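Local coordinates for protein N-acetyl-beta-D glucosaminidase (Rhizomucor miehei CAU432, PDB 4ZM6) that probably hydrolyses beta-N-acetylglucosaminides through a glycoside hydrolase family 3 domain and carries a GCN5-related region that binds acetyl-CoA and is assigned glucosamine N-acetyltransferase activity, at residues H237-K240 against I246-E249. Residues are numbered along the deposited sequence; the frame is centred on the assembly and turned at random.
Sequences HFNK and IAPE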
loop_
_atom_site.group_PDB
_atom_site.type_symbol
_atom_site.label_atom_id
_atom_site.label_comp_id
_atom_site.label_asym_id
_atom_site.label_seq_id
_atom_site.Cartn_x
_atom_site.Cartn_y
_atom_site.Cartn_z
ATOM N N HIS A 237 -26.931 -1.053 -4.705
ATOM C CA HIS A 237 -26.461 0.071 -3.884
ATOM C C HIS A 237 -26.088 1.318 -4.700
ATOM O O HIS A 237 -25.851 2.374 -4.122
ATOM C CB HIS A 237 -25.262 -0.341 -3.026
ATOM C CG HIS A 237 -25.597 -1.300 -1.925
ATOM N ND1 HIS A 237 -25.341 -2.654 -2.012
ATOM C CD2 HIS A 237 -26.147 -1.099 -0.705
ATOM C CE1 HIS A 237 -25.725 -3.245 -0.894
ATOM N NE2 HIS A 237 -26.218 -2.324 -0.085
ATOM N N PHE A 238 -26.022 1.190 -6.026
ATOM C CA PHE A 238 -25.728 2.320 -6.920
ATOM C C PHE A 238 -26.927 2.650 -7.806
ATOM O O PHE A 238 -27.372 3.795 -7.857
ATOM C CB PHE A 238 -24.520 1.996 -7.809
ATOM C CG PHE A 238 -23.235 1.809 -7.051
ATOM C CD1 PHE A 238 -22.986 0.629 -6.360
ATOM C CD2 PHE A 238 -22.270 2.806 -7.041
ATOM C CE1 PHE A 238 -21.805 0.451 -5.664
ATOM C CE2 PHE A 238 -21.085 2.633 -6.347
ATOM C CZ PHE A 238 -20.853 1.453 -5.657
ATOM N N ASN A 239 -27.419 1.644 -8.525
ATOM C CA ASN A 239 -28.606 1.785 -9.364
ATOM C C ASN A 239 -29.314 0.441 -9.504
ATOM O O ASN A 239 -28.788 -0.488 -10.131
ATOM C CB ASN A 239 -28.228 2.330 -10.743
ATOM C CG ASN A 239 -29.437 2.569 -11.631
ATOM O OD1 ASN A 239 -30.386 1.782 -11.645
ATOM N ND2 ASN A 239 -29.401 3.656 -12.388
ATOM N N LYS A 240 -30.510 0.355 -8.922
ATOM C CA LYS A 240 -31.290 -0.884 -8.900
ATOM C C LYS A 240 -32.272 -0.996 -10.074
ATOM O O LYS A 240 -32.911 -2.031 -10.247
ATOM C CB LYS A 240 -32.036 -1.017 -7.565
ATOM C CG LYS A 240 -33.235 -0.090 -7.404
ATOM C CD LYS A 240 -33.542 0.195 -5.941
ATOM C CE LYS A 240 -32.612 1.253 -5.367
ATOM N NZ LYS A 240 -33.020 1.662 -3.994
ATOM N N ILE A 246 -25.276 1.170 -18.476
ATOM C CA ILE A 246 -26.172 2.273 -18.826
ATOM C C ILE A 246 -26.608 3.097 -17.610
ATOM O O ILE A 246 -27.475 3.969 -17.725
ATOM C CB ILE A 246 -27.403 1.749 -19.599
ATOM C CG1 ILE A 246 -28.313 0.908 -18.684
ATOM C CG2 ILE A 246 -26.942 0.962 -20.824
ATOM C CD1 ILE A 246 -29.248 -0.045 -19.404
ATOM N N ALA A 247 -25.983 2.834 -16.460
ATOM C CA ALA A 247 -26.242 3.580 -15.230
ATOM C C ALA A 247 -25.196 4.682 -15.058
ATOM O O ALA A 247 -24.006 4.386 -14.985
ATOM C CB ALA A 247 -26.203 2.640 -14.036
ATOM N N PRO A 248 -25.631 5.953 -14.972
ATOM C CA PRO A 248 -24.661 7.036 -14.767
ATOM C C PRO A 248 -23.979 6.996 -13.391
ATOM O O PRO A 248 -22.924 7.605 -13.215
ATOM C CB PRO A 248 -25.513 8.301 -14.908
ATOM C CG PRO A 248 -26.873 7.877 -14.486
ATOM C CD PRO A 248 -27.016 6.458 -14.962
ATOM N N GLU A 249 -24.574 6.285 -12.436
ATOM C CA GLU A 249 -23.978 6.121 -11.110
ATOM C C GLU A 249 -22.685 5.313 -11.181
ATOM O O GLU A 249 -21.788 5.487 -10.355
ATOM C CB GLU A 249 -24.957 5.439 -10.145
ATOM C CG GLU A 249 -26.196 6.259 -9.804
ATOM C CD GLU A 249 -27.344 6.066 -10.780
ATOM O OE1 GLU A 249 -28.459 6.528 -10.465
ATOM O OE2 GLU A 249 -27.138 5.463 -11.857
#
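Asn-239 reaches across to Glu-249 and, from the head of an Asx turn, ties an inner part of a surface loop to the residues just before helix 251-258, in the TIM-barrel-type N-terminal domain of this family 3 glycoside hydrolase. The loop links strand 227-230 to that helix, so the contact closes part of a beta-to-alpha connection, away from the acetyl-CoA pocket. The tight part is where Asn-239 packs on Ala-247 and Glu-249. A chi1 of -177° swings the asparagine CG away from the backbone N, and the amide reaches 246-249, where ND2 donates a hydrogen bond to Glu-249 OE2 at 2.9 Å. The bond is nearly straight, 168° at the hydrogen. It lies close to the amide plane of Asn-239, while on the other side the donor sits 39° above the carboxylate plane; the two planes are close to perpendicular. The other end of the amide is held too: OD1 accepts from the backbone N of Asp-241, which makes the Asx turn, and from that of Val-242. These two bonds and the one from ND2 agree with the modelled amide orientation. Ala-247 adds a nonpolar wall, its CB 3.7 Å from Asn-239 ND2.

Toward Phe-238 the character changes to backbone against aliphatic chain. Glu-249 bends at chi2, and its CG lies 3.4 Å from Phe-238 O. The Phe-238 side chain also packs against Leu-202 and Leu-205 of helix 202-207 and against Ile-250. The looser side is at Pro-248, an exposed residue that only grazes the asparagine, with its CD 4.5 Å from Asn-239 ND2. Between Phe-238 and Glu-249 the side chains meet just at their bases, CB to CB at 4.2 Å.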